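Probable uracil-DNA glycosylase (Acanthamoeba polyphaga mimivirus, PDB 5X55) is a probable member of the uracil-DNA glycosylase superfamily, with a four-stranded parallel sheet flanked by helices at its core. Local coordinates at residues K144-Q149 with W272-A277; I254-T259 with G296-K301; K112-C117 with S156-R161; G195-I198 with P202-M205. All coordinates share one frame; numbering follows the deposited sequence.

How the contacts relate
From the N terminus, contact 3 comes first: it joins helix 114-117 to the end of helix 146-159, closing a loop of 38 residues, about half of them helical. Contact 1 starts inside that loop, at the beginning of the same helix 146-159, and ends on helix 273-286, so the two cross. The much longer loop closed by contact 1 encloses contact 4, a short fold-back within the connection between strand 185-189 and helix 219-230. Contact 2 follows, linking the end of strand 251-255 with helix 297-303. It crosses contact 1 and touches it through probable hydrogen bonds of Thr-276 with Ser-256 and of Trp-272 with Thr-259. Thr-259 also packs on Trp-114 of contact 3.

Contact 1: K144-Q149 with W272-A277; sequences KTYFPQ and WESFTA
Tyr-146 lays one face of its ring over the methylene of Ser-274. Ser-274 CB stands 3.4 Å from the centroid of the Tyr-146 ring and only 12° off the ring normal, a CH-pi contact centred on the aromatic face. Placed beside its own backbone N (chi1 -58°), Ser-274 OG lies farther from the ring than CB does, so the carbon makes the approach. The Tyr-146 ring is sent across the gap by a chi1 of 72°, which sets CG between the backbone N and the carbonyl carbon. Its far end then reaches the next helical residue: Tyr-146 OH is 3.5 Å from Phe-275 CA, and Tyr-146 CE1 is 4.3 Å from Phe-275 CB. The hydroxyl itself is hydrogen-bonded to Asp-278 OD2, one turn further along. Lys-144 NZ lies in the plane of the Tyr-146 ring at its edge and forms a salt bridge with Asp-278 through the same OD2. One oxygen thus gathers the polar ends of two side chains from 144-149, which probably helps hold the tyrosine ring in place. Deeper in, Trp-272 CZ3 lies 4.2 Å above one face of the Phe-275 ring, offset toward the rim, while Phe-258 meets Phe-275 edge-to-face. The contact joins the beginnings of helices 146-159 and 273-286; Val-141 of helix 135-142 packs on both Tyr-146 and Phe-275, and Leu-150 and Leu-154 of helix 146-159 receive the indole of Trp-272.

Contact 2: I254-T259 with G296-K301; sequences INSAFT and GAHAHK
Ser-256 and His-298 face each other along the plane of the imidazole, the serine hydroxyl standing at the nitrogen edge of the ring. Ser-256 OG is 2.8 Å from His-298 NE2, a hydrogen bond in which either atom could be the donor. Ser-256 OG is displaced toward the CD2 side, 3.6 Å from His-298 CD2 and 3.9 Å from His-298 CE1. Ser-256 CB also falls in the ring plane, so the serine meets the imidazole at its edge and not over a face. The histidine reaches out from its helix with CG anti to the backbone N (chi1 173°), which carries the ring away from the helix axis toward the serine. The carbonyl oxygens of Gly-189 and Gln-190 are weak acceptors for the same hydroxyl, whose single proton they would have to share with, or take from, the bond to His-298 NE2; the His-298 side chain also touches Gln-190. Gln-190 and Asp-191 open the Gln-Asp-Pro-Tyr sequence characteristic of this family. Gly-296 supplies the N-cap of the histidine's helix, and its positive phi of 95° suits glycine. The bond ties the end of edge strand 251-255 to helix 297-303, which follows strand 291-295; strand 185-189 runs between these two strands in the parallel sheet.

Contact 3: K112-C117 with S156-R161; sequences KSWIEC and SYLEKR
A Schellman motif ends helix 146-159, and its C-prime residue, Arg-161, takes part in packing that end against the short helix 114-117. With positive phi, Arg-161 gives its N-H to Leu-158 O over 3.0 Å, and Gln-162 N bonds to Tyr-157 O. The opposing helix begins at N-cap Ser-113, and the Glu-116 carboxylate folds back onto the backbone N of this residue: Ser-113 N is bonded to Glu-116 OE2 at 3.1 Å, meeting the oxygen from above the carboxylate plane. Between the two ends sits Leu-158, forked against Trp-114. Leu-158 CD1 touches Trp-114 CB at 3.8 Å and also reaches Trp-114 CE3, whereas Leu-158 CD2 rests 3.6 Å from Trp-114 O, on the helix backbone. The two side chains cross at about a right angle. Alongside, Ile-115 and Arg-161 make a second crossing, again nearly perpendicular. Ile-115 CG1 is anti to the backbone N (chi1 -167°), and this branch carries CD1 over one face of the guanidinium, 3.6 Å above its plane and offset toward the rim. The closest approach here is 3.5 Å, from Ile-115 CG1 to Arg-161 NH1. Bends at chi2 and chi3 bring the arginine tip back over the isoleucine. Ile-164 of strand 164-165 packs on both Trp-114 and Leu-158, while Trp-114 NE1 bonds to Pro-166 O in the following loop; helix 114-117 is thereby held against both helix 146-159 and the strand after it.

Contact 4: G195-I198 with P202-M205; sequences GSCI and PYAM
Backbone bonding pairs Gly-195 with Tyr-203: Tyr-203 N donates to Gly-195 O over 3.0 Å in an almost straight bond (176°), with the donor tilted 31° from the carbonyl plane. The same oxygen accepts from a water at 2.7 Å, and this water in turn accepts from Ala-204 N, so two donors grip Gly-195 O and the water extends the link by one residue. Ser-196 and Pro-202 form a single beta bridge, with Ser-196 CB 3.9 Å from Pro-202 CA.

Ring contacts add to this. Tyr-203 holds CG beside its backbone N (chi1 -67°), and one face of its ring lies under the peptide joining Gly-195 to Ser-196. Ser-196 N is 3.9 Å above that ring, over its centre, and Gly-195 C is above the rim. Cys-197 approaches differently: SG lies in the ring plane at the edge, 3.8 Å from Tyr-203 CE1, a sulfur-aromatic contact.

All this folds a loop back on itself between strand 185-189 and helix 219-230, where Tyr-203 also packs on Tyr-193 and Pro-216, and Cys-197 on Cys-215, within the same connection.

Contact 1: K144-Q149 with W272-A277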
loop_
_atom_site.group_PDB
_atom_site.type_symbol
_atom_site.label_atom_id
_atom_site.label_comp_id
_atom_site.label_asym_id
_atom_site.label_seq_id
_atom_site.Cartn_x
_atom_site.Cartn_y
_atom_site.Cartn_z
ATOM N N LYS A 144 -10.935 -8.568 -17.920
ATOM C CA LYS A 144 -12.169 -8.069 -17.317
ATOM C C LYS A 144 -12.681 -6.854 -18.080
ATOM O O LYS A 144 -11.911 -6.122 -18.700
ATOM C CB LYS A 144 -11.940 -7.686 -15.854
ATOM C CG LYS A 144 -11.323 -8.781 -15.009
ATOM C CD LYS A 144 -12.310 -9.894 -14.740
ATOM C CE LYS A 144 -12.448 -10.128 -13.231
ATOM N NZ LYS A 144 -12.978 -8.931 -12.497
ATOM N N THR A 145 -13.992 -6.619 -18.010
ATOM C CA THR A 145 -14.537 -5.508 -18.788
ATOM C C THR A 145 -14.186 -4.155 -18.176
ATOM O O THR A 145 -14.102 -3.165 -18.907
ATOM C CB THR A 145 -16.054 -5.646 -18.961
ATOM O OG1 THR A 145 -16.719 -5.478 -17.702
ATOM C CG2 THR A 145 -16.408 -7.013 -19.546
ATOM N N TYR A 146 -13.945 -4.082 -16.860
ATOM C CA TYR A 146 -13.589 -2.789 -16.278
ATOM C C TYR A 146 -12.202 -2.297 -16.725
ATOM O O TYR A 146 -11.950 -1.088 -16.701
ATOM C CB TYR A 146 -13.671 -2.850 -14.736
ATOM C CG TYR A 146 -12.556 -3.653 -14.069
ATOM C CD1 TYR A 146 -11.263 -3.135 -13.958
ATOM C CD2 TYR A 146 -12.790 -4.926 -13.569
ATOM C CE1 TYR A 146 -10.235 -3.864 -13.377
ATOM C CE2 TYR A 146 -11.767 -5.662 -12.975
ATOM C CZ TYR A 146 -10.491 -5.113 -12.882
ATOM O OH TYR A 146 -9.472 -5.827 -12.312
ATOM N N PHE A 147 -11.300 -3.190 -17.139
ATOM C CA PHE A 147 -9.907 -2.772 -17.323
ATOM C C PHE A 147 -9.710 -1.740 -18.433
ATOM O O PHE A 147 -8.977 -0.754 -18.209
ATOM C CB PHE A 147 -9.020 -3.996 -17.541
ATOM C CG PHE A 147 -7.568 -3.670 -17.577
ATOM C CD1 PHE A 147 -6.844 -3.576 -16.407
ATOM C CD2 PHE A 147 -6.927 -3.438 -18.778
ATOM C CE1 PHE A 147 -5.507 -3.276 -16.430
ATOM C CE2 PHE A 147 -5.598 -3.129 -18.805
ATOM C CZ PHE A 147 -4.884 -3.048 -17.632
ATOM N N PRO A 148 -10.283 -1.895 -19.634
ATOM C CA PRO A 148 -10.219 -0.778 -20.594
ATOM C C PRO A 148 -10.819 0.492 -20.046
ATOM O O PRO A 148 -10.315 1.575 -20.359
ATOM C CB PRO A 148 -10.996 -1.301 -21.808
ATOM C CG PRO A 148 -10.838 -2.774 -21.734
ATOM C CD PRO A 148 -10.889 -3.093 -20.249
ATOM N N GLN A 149 -11.868 0.408 -19.220
ATOM C CA GLN A 149 -12.397 1.623 -18.609
ATOM C C GLN A 149 -11.346 2.293 -17.731
ATOM O O GLN A 149 -11.202 3.522 -17.752
ATOM C CB GLN A 149 -13.654 1.318 -17.802
ATOM C CG GLN A 149 -14.884 1.036 -18.655
ATOM C CD GLN A 149 -15.972 0.279 -17.896
ATOM O OE1 GLN A 149 -16.135 0.439 -16.679
ATOM N NE2 GLN A 149 -16.721 -0.551 -18.615
ATOM N N TRP A 272 -9.948 2.603 -8.846
ATOM C CA TRP A 272 -9.158 1.376 -8.711
ATOM C C TRP A 272 -9.865 0.243 -7.973
ATOM O O TRP A 272 -9.230 -0.794 -7.720
ATOM C CB TRP A 272 -7.835 1.679 -8.009
ATOM C CG TRP A 272 -6.949 2.588 -8.813
ATOM C CD1 TRP A 272 -6.913 3.948 -8.769
ATOM C CD2 TRP A 272 -5.971 2.187 -9.780
ATOM N NE1 TRP A 272 -5.973 4.420 -9.654
ATOM C CE2 TRP A 272 -5.390 3.354 -10.294
ATOM C CE3 TRP A 272 -5.540 0.944 -10.271
ATOM C CZ2 TRP A 272 -4.388 3.323 -11.264
ATOM C CZ3 TRP A 272 -4.553 0.912 -11.236
ATOM C CH2 TRP A 272 -3.982 2.090 -11.716
ATOM N N GLU A 273 -11.155 0.397 -7.644
ATOM C CA GLU A 273 -11.814 -0.532 -6.723
ATOM C C GLU A 273 -11.855 -1.951 -7.283
ATOM O O GLU A 273 -11.619 -2.921 -6.550
ATOM C CB GLU A 273 -13.237 -0.044 -6.388
ATOM C CG GLU A 273 -13.303 1.206 -5.476
ATOM C CD GLU A 273 -14.731 1.608 -5.042
ATOM O OE1 GLU A 273 -15.682 1.585 -5.862
ATOM O OE2 GLU A 273 -14.900 1.953 -3.854
ATOM N N SER A 274 -12.149 -2.100 -8.579
ATOM C CA SER A 274 -12.213 -3.448 -9.129
ATOM C C SER A 274 -10.820 -4.056 -9.254
ATOM O O SER A 274 -10.641 -5.260 -9.042
ATOM C CB SER A 274 -12.917 -3.441 -10.490
ATOM O OG SER A 274 -14.217 -2.910 -10.368
ATOM N N PHE A 275 -9.833 -3.243 -9.617
ATOM C CA PHE A 275 -8.464 -3.734 -9.697
ATOM C C PHE A 275 -7.988 -4.210 -8.335
ATOM O O PHE A 275 -7.467 -5.318 -8.205
ATOM C CB PHE A 275 -7.548 -2.638 -10.249
ATOM C CG PHE A 275 -6.115 -3.069 -10.418
ATOM C CD1 PHE A 275 -5.709 -3.717 -11.573
ATOM C CD2 PHE A 275 -5.177 -2.809 -9.427
ATOM C CE1 PHE A 275 -4.377 -4.113 -11.750
ATOM C CE2 PHE A 275 -3.847 -3.188 -9.586
ATOM C CZ PHE A 275 -3.442 -3.853 -10.749
ATOM N N THR A 276 -8.194 -3.394 -7.298
ATOM C CA THR A 276 -7.771 -3.784 -5.955
ATOM C C THR A 276 -8.555 -4.997 -5.452
ATOM O O THR A 276 -7.983 -5.889 -4.809
ATOM C CB THR A 276 -7.907 -2.595 -4.998
ATOM O OG1 THR A 276 -7.086 -1.514 -5.461
ATOM C CG2 THR A 276 -7.458 -2.980 -3.586
ATOM N N ALA A 277 -9.852 -5.077 -5.766
ATOM C CA ALA A 277 -10.612 -6.259 -5.370
ATOM C C ALA A 277 -10.048 -7.513 -6.021
ATOM O O ALA A 277 -9.879 -8.543 -5.359
ATOM C CB ALA A 277 -12.089 -6.089 -5.721
#

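Contact 2: I254-T259 with G296-K301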
loop_
_atom_site.group_PDB
_atom_site.type_symbol
_atom_site.label_atom_id
_atom_site.label_comp_id
_atom_site.label_asym_id
_atom_site.label_seq_id
_atom_site.Cartn_x
_atom_site.Cartn_y
_atom_site.Cartn_z
ATOM N N ILE A 254 0.450 -1.627 0.012
ATOM C CA ILE A 254 -0.151 -0.951 -1.128
ATOM C C ILE A 254 -1.284 -0.048 -0.645
ATOM O O ILE A 254 -1.828 -0.214 0.450
ATOM C CB ILE A 254 -0.686 -1.954 -2.170
ATOM C CG1 ILE A 254 -1.728 -2.866 -1.519
ATOM C CG2 ILE A 254 0.433 -2.774 -2.768
ATOM C CD1 ILE A 254 -2.585 -3.613 -2.505
ATOM N N ASN A 255 -1.648 0.906 -1.498
ATOM C CA ASN A 255 -2.831 1.735 -1.327
ATOM C C ASN A 255 -3.971 1.172 -2.178
ATOM O O ASN A 255 -3.767 0.845 -3.348
ATOM C CB ASN A 255 -2.527 3.177 -1.726
ATOM C CG ASN A 255 -1.543 3.859 -0.782
ATOM O OD1 ASN A 255 -1.711 3.811 0.430
ATOM N ND2 ASN A 255 -0.524 4.511 -1.336
ATOM N N SER A 256 -5.174 1.064 -1.594
ATOM C CA SER A 256 -6.300 0.530 -2.357
ATOM C C SER A 256 -6.659 1.421 -3.550
ATOM O O SER A 256 -7.175 0.930 -4.559
ATOM C CB SER A 256 -7.504 0.352 -1.440
ATOM O OG SER A 256 -7.863 1.591 -0.852
ATOM N N ALA A 257 -6.408 2.726 -3.452
ATOM C CA ALA A 257 -6.444 3.634 -4.592
ATOM C C ALA A 257 -5.005 3.886 -5.023
ATOM O O ALA A 257 -4.237 4.535 -4.305
ATOM C CB ALA A 257 -7.138 4.950 -4.243
ATOM N N PHE A 258 -4.642 3.404 -6.204
ATOM C CA PHE A 258 -3.240 3.481 -6.582
ATOM C C PHE A 258 -2.786 4.876 -6.995
ATOM O O PHE A 258 -1.571 5.112 -7.032
ATOM C CB PHE A 258 -2.947 2.473 -7.700
ATOM C CG PHE A 258 -2.782 1.058 -7.203
ATOM C CD1 PHE A 258 -3.869 0.345 -6.717
ATOM C CD2 PHE A 258 -1.543 0.453 -7.199
ATOM C CE1 PHE A 258 -3.711 -0.958 -6.254
ATOM C CE2 PHE A 258 -1.382 -0.844 -6.737
ATOM C CZ PHE A 258 -2.461 -1.549 -6.269
ATOM N N THR A 259 -3.700 5.802 -7.288
ATOM C CA THR A 259 -3.312 7.132 -7.739
ATOM C C THR A 259 -4.145 8.210 -7.059
ATOM O O THR A 259 -5.224 7.955 -6.528
ATOM C CB THR A 259 -3.472 7.290 -9.259
ATOM O OG1 THR A 259 -4.823 6.984 -9.627
ATOM C CG2 THR A 259 -2.527 6.358 -9.999
ATOM N N GLY A 296 -8.018 1.125 10.298
ATOM C CA GLY A 296 -9.129 1.955 9.891
ATOM C C GLY A 296 -10.248 1.163 9.226
ATOM O O GLY A 296 -10.106 -0.002 8.839
ATOM N N ALA A 297 -11.393 1.833 9.085
ATOM C CA ALA A 297 -12.620 1.157 8.665
ATOM C C ALA A 297 -12.578 0.754 7.194
ATOM O O ALA A 297 -13.062 -0.323 6.822
ATOM C CB ALA A 297 -13.823 2.063 8.942
ATOM N N HIS A 298 -11.996 1.598 6.349
ATOM C CA HIS A 298 -11.877 1.286 4.929
ATOM C C HIS A 298 -11.027 0.030 4.685
ATOM O O HIS A 298 -11.431 -0.885 3.951
ATOM C CB HIS A 298 -11.280 2.494 4.202
ATOM C CG HIS A 298 -10.973 2.215 2.772
ATOM N ND1 HIS A 298 -11.954 2.142 1.809
ATOM C CD2 HIS A 298 -9.809 1.902 2.155
ATOM C CE1 HIS A 298 -11.402 1.831 0.647
ATOM N NE2 HIS A 298 -10.102 1.686 0.830
ATOM N N ALA A 299 -9.838 -0.029 5.289
ATOM C CA ALA A 299 -9.006 -1.223 5.147
ATOM C C ALA A 299 -9.725 -2.454 5.692
ATOM O O ALA A 299 -9.603 -3.554 5.139
ATOM C CB ALA A 299 -7.662 -1.006 5.851
ATOM N N HIS A 300 -10.515 -2.273 6.755
ATOM C CA HIS A 300 -11.241 -3.380 7.368
ATOM C C HIS A 300 -12.329 -3.918 6.443
ATOM O O HIS A 300 -12.508 -5.148 6.315
ATOM C CB HIS A 300 -11.842 -2.915 8.688
ATOM C CG HIS A 300 -12.588 -3.990 9.410
ATOM N ND1 HIS A 300 -13.851 -3.805 9.928
ATOM C CD2 HIS A 300 -12.251 -5.273 9.683
ATOM C CE1 HIS A 300 -14.250 -4.920 10.509
ATOM N NE2 HIS A 300 -13.297 -5.825 10.377
ATOM N N LYS A 301 -13.073 -3.013 5.803
ATOM C CA LYS A 301 -14.002 -3.446 4.772
ATOM C C LYS A 301 -13.273 -4.277 3.736
ATOM O O LYS A 301 -13.698 -5.391 3.407
ATOM C CB LYS A 301 -14.686 -2.251 4.114
ATOM C CG LYS A 301 -15.429 -2.647 2.832
ATOM C CD LYS A 301 -16.460 -1.603 2.414
ATOM C CE LYS A 301 -15.804 -0.377 1.779
ATOM N NZ LYS A 301 -15.072 -0.739 0.534
#

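Contact 3: K112-C117 with S156-R161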
loop_
_atom_site.group_PDB
_atom_site.type_symbol
_atom_site.label_atom_id
_atom_site.label_comp_id
_atom_site.label_asym_id
_atom_site.label_seq_id
_atom_site.Cartn_x
_atom_site.Cartn_y
_atom_site.Cartn_z
ATOM N N LYS A 112 10.251 9.826 -14.433
ATOM C CA LYS A 112 9.441 10.631 -15.330
ATOM C C LYS A 112 8.005 10.738 -14.819
ATOM O O LYS A 112 7.469 9.807 -14.208
ATOM C CB LYS A 112 9.447 10.012 -16.726
ATOM C CG LYS A 112 10.800 10.009 -17.407
ATOM C CD LYS A 112 10.998 8.729 -18.226
ATOM C CE LYS A 112 9.915 8.548 -19.288
ATOM N NZ LYS A 112 9.941 7.172 -19.914
ATOM N N SER A 113 7.363 11.870 -15.111
ATOM C CA SER A 113 5.950 12.031 -14.800
ATOM C C SER A 113 5.093 11.278 -15.813
ATOM O O SER A 113 5.579 10.729 -16.800
ATOM C CB SER A 113 5.563 13.515 -14.763
ATOM O OG SER A 113 5.557 14.085 -16.066
ATOM N N TRP A 114 3.783 11.270 -15.571
ATOM C CA TRP A 114 2.866 10.579 -16.471
ATOM C C TRP A 114 2.933 11.137 -17.890
ATOM O O TRP A 114 3.026 10.374 -18.861
ATOM C CB TRP A 114 1.449 10.650 -15.920
ATOM C CG TRP A 114 1.270 9.694 -14.789
ATOM C CD1 TRP A 114 1.713 9.852 -13.501
ATOM C CD2 TRP A 114 0.637 8.414 -14.843
ATOM N NE1 TRP A 114 1.389 8.750 -12.752
ATOM C CE2 TRP A 114 0.715 7.857 -13.544
ATOM C CE3 TRP A 114 0.001 7.686 -15.857
ATOM C CZ2 TRP A 114 0.186 6.600 -13.235
ATOM C CZ3 TRP A 114 -0.530 6.438 -15.548
ATOM C CH2 TRP A 114 -0.429 5.907 -14.240
ATOM N N ILE A 115 2.887 12.466 -18.033
ATOM C CA ILE A 115 2.898 13.048 -19.374
ATOM C C ILE A 115 4.253 12.849 -20.066
ATOM O O ILE A 115 4.328 12.901 -21.299
ATOM C CB ILE A 115 2.479 14.537 -19.318
ATOM C CG1 ILE A 115 2.164 15.059 -20.721
ATOM C CG2 ILE A 115 3.536 15.400 -18.648
ATOM C CD1 ILE A 115 1.068 14.267 -21.436
ATOM N N GLU A 116 5.320 12.576 -19.315
ATOM C CA GLU A 116 6.594 12.243 -19.950
ATOM C C GLU A 116 6.634 10.791 -20.433
ATOM O O GLU A 116 7.113 10.532 -21.546
ATOM C CB GLU A 116 7.747 12.542 -18.989
ATOM C CG GLU A 116 7.638 13.946 -18.397
ATOM C CD GLU A 116 8.832 14.358 -17.543
ATOM O OE1 GLU A 116 9.274 15.522 -17.651
ATOM O OE2 GLU A 116 9.327 13.529 -16.758
ATOM N N CYS A 117 6.125 9.835 -19.629
ATOM C CA CYS A 117 6.075 8.427 -20.043
ATOM C C CYS A 117 5.075 8.188 -21.160
ATOM O O CYS A 117 5.230 7.233 -21.927
ATOM C CB CYS A 117 5.685 7.503 -18.882
ATOM S SG CYS A 117 6.825 7.490 -17.524
ATOM N N SER A 156 -7.782 9.899 -19.842
ATOM C CA SER A 156 -8.525 11.155 -19.808
ATOM C C SER A 156 -7.935 12.120 -18.788
ATOM O O SER A 156 -7.891 13.329 -19.038
ATOM C CB SER A 156 -10.014 10.892 -19.537
ATOM O OG SER A 156 -10.309 10.784 -18.155
ATOM N N TYR A 157 -7.443 11.616 -17.643
ATOM C CA TYR A 157 -6.747 12.508 -16.712
ATOM C C TYR A 157 -5.493 13.098 -17.347
ATOM O O TYR A 157 -5.152 14.261 -17.104
ATOM C CB TYR A 157 -6.358 11.788 -15.415
ATOM C CG TYR A 157 -7.463 11.109 -14.636
ATOM C CD1 TYR A 157 -8.790 11.523 -14.725
ATOM C CD2 TYR A 157 -7.170 10.041 -13.807
ATOM C CE1 TYR A 157 -9.797 10.863 -13.984
ATOM C CE2 TYR A 157 -8.153 9.381 -13.080
ATOM C CZ TYR A 157 -9.455 9.789 -13.160
ATOM O OH TYR A 157 -10.399 9.099 -12.406
ATOM N N LEU A 158 -4.771 12.305 -18.140
ATOM C CA LEU A 158 -3.598 12.863 -18.817
ATOM C C LEU A 158 -3.975 13.893 -19.871
ATOM O O LEU A 158 -3.223 14.857 -20.087
ATOM C CB LEU A 158 -2.771 11.764 -19.472
ATOM C CG LEU A 158 -1.546 11.402 -18.652
ATOM C CD1 LEU A 158 -2.016 10.612 -17.445
ATOM C CD2 LEU A 158 -0.514 10.629 -19.486
ATOM N N GLU A 159 -5.116 13.697 -20.554
ATOM C CA GLU A 159 -5.569 14.672 -21.548
ATOM C C GLU A 159 -5.900 16.019 -20.915
ATOM O O GLU A 159 -5.674 17.062 -21.538
ATOM C CB GLU A 159 -6.761 14.127 -22.337
ATOM C CG GLU A 159 -6.366 13.426 -23.641
ATOM C CD GLU A 159 -5.848 14.399 -24.696
ATOM O OE1 GLU A 159 -4.617 14.607 -24.779
ATOM O OE2 GLU A 159 -6.681 14.970 -25.439
ATOM N N LYS A 160 -6.405 16.024 -19.685
ATOM C CA LYS A 160 -6.634 17.268 -18.961
ATOM C C LYS A 160 -5.397 17.776 -18.236
ATOM O O LYS A 160 -5.509 18.736 -17.469
ATOM C CB LYS A 160 -7.772 17.100 -17.960
ATOM C CG LYS A 160 -9.014 16.513 -18.576
ATOM C CD LYS A 160 -10.112 16.350 -17.556
ATOM C CE LYS A 160 -11.464 16.192 -18.244
ATOM N NZ LYS A 160 -12.592 16.217 -17.264
ATOM N N ARG A 161 -4.240 17.140 -18.439
ATOM C CA ARG A 161 -2.968 17.577 -17.854
ATOM C C ARG A 161 -2.965 17.532 -16.324
ATOM O O ARG A 161 -2.279 18.332 -15.681
ATOM C CB ARG A 161 -2.592 18.980 -18.336
ATOM C CG ARG A 161 -2.455 19.112 -19.841
ATOM C CD ARG A 161 -1.241 18.360 -20.387
ATOM N NE ARG A 161 -1.456 17.782 -21.702
ATOM C CZ ARG A 161 -0.523 17.530 -22.616
ATOM N NH1 ARG A 161 0.744 17.796 -22.341
ATOM N NH2 ARG A 161 -0.851 16.994 -23.778
#

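Contact 4: G195-I198 with P202-M205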
loop_
_atom_site.group_PDB
_atom_site.type_symbol
_atom_site.label_atom_id
_atom_site.label_comp_id
_atom_site.label_asym_id
_atom_site.label_seq_id
_atom_site.Cartn_x
_atom_site.Cartn_y
_atom_site.Cartn_z
ATOM N N GLY A 195 0.760 15.220 -1.081
ATOM C CA GLY A 195 1.706 16.304 -0.915
ATOM C C GLY A 195 2.998 16.091 -1.674
ATOM O O GLY A 195 3.236 15.049 -2.284
ATOM N N SER A 196 3.849 17.120 -1.638
ATOM C CA SER A 196 5.140 17.076 -2.305
ATOM C C SER A 196 6.141 17.927 -1.530
ATOM O O SER A 196 5.763 18.748 -0.690
ATOM C CB SER A 196 5.025 17.540 -3.770
ATOM O OG SER A 196 4.610 18.888 -3.871
ATOM N N CYS A 197 7.432 17.694 -1.801
ATOM C CA CYS A 197 8.502 18.551 -1.297
ATOM C C CYS A 197 8.433 19.928 -1.960
ATOM O O CYS A 197 7.685 20.151 -2.924
ATOM C CB CYS A 197 9.882 17.946 -1.573
ATOM S SG CYS A 197 10.295 16.371 -0.730
ATOM N N ILE A 198 9.258 20.852 -1.440
ATOM C CA ILE A 198 9.430 22.185 -2.030
ATOM C C ILE A 198 9.723 22.105 -3.523
ATOM O O ILE A 198 9.296 22.972 -4.298
ATOM C CB ILE A 198 10.554 22.958 -1.295
ATOM C CG1 ILE A 198 11.902 22.214 -1.405
ATOM C CG2 ILE A 198 10.182 23.193 0.169
ATOM C CD1 ILE A 198 12.890 22.780 -2.448
ATOM N N PRO A 202 7.005 14.312 -5.436
ATOM C CA PRO A 202 5.841 13.827 -4.699
ATOM C C PRO A 202 6.253 12.974 -3.508
ATOM O O PRO A 202 7.289 12.300 -3.517
ATOM C CB PRO A 202 5.087 13.001 -5.744
ATOM C CG PRO A 202 5.571 13.497 -7.053
ATOM C CD PRO A 202 7.021 13.812 -6.820
ATOM N N TYR A 203 5.435 13.038 -2.455
ATOM C CA TYR A 203 5.573 12.091 -1.348
ATOM C C TYR A 203 5.133 10.688 -1.748
ATOM O O TYR A 203 5.684 9.709 -1.247
ATOM C CB TYR A 203 4.752 12.550 -0.141
ATOM C CG TYR A 203 5.235 13.817 0.515
ATOM C CD1 TYR A 203 6.504 14.317 0.274
ATOM C CD2 TYR A 203 4.411 14.514 1.383
ATOM C CE1 TYR A 203 6.937 15.490 0.880
ATOM C CE2 TYR A 203 4.830 15.674 1.996
ATOM C CZ TYR A 203 6.090 16.160 1.744
ATOM O OH TYR A 203 6.491 17.319 2.365
ATOM N N ALA A 204 4.147 10.567 -2.632
ATOM C CA ALA A 204 3.678 9.252 -3.059
ATOM C C ALA A 204 4.776 8.512 -3.826
ATOM O O ALA A 204 5.397 9.070 -4.744
ATOM C CB ALA A 204 2.427 9.399 -3.920
ATOM N N MET A 205 5.027 7.255 -3.435
ATOM C CA MET A 205 6.048 6.438 -4.080
ATOM C C MET A 205 5.548 5.025 -4.393
ATOM O O MET A 205 6.349 4.126 -4.616
ATOM C CB MET A 205 7.310 6.381 -3.213
ATOM C CG MET A 205 7.119 5.788 -1.816
ATOM S SD MET A 205 8.744 5.606 -1.045
ATOM C CE MET A 205 9.293 4.083 -1.828
HETATM O O HOH W 1 2.364 12.789 -3.509
#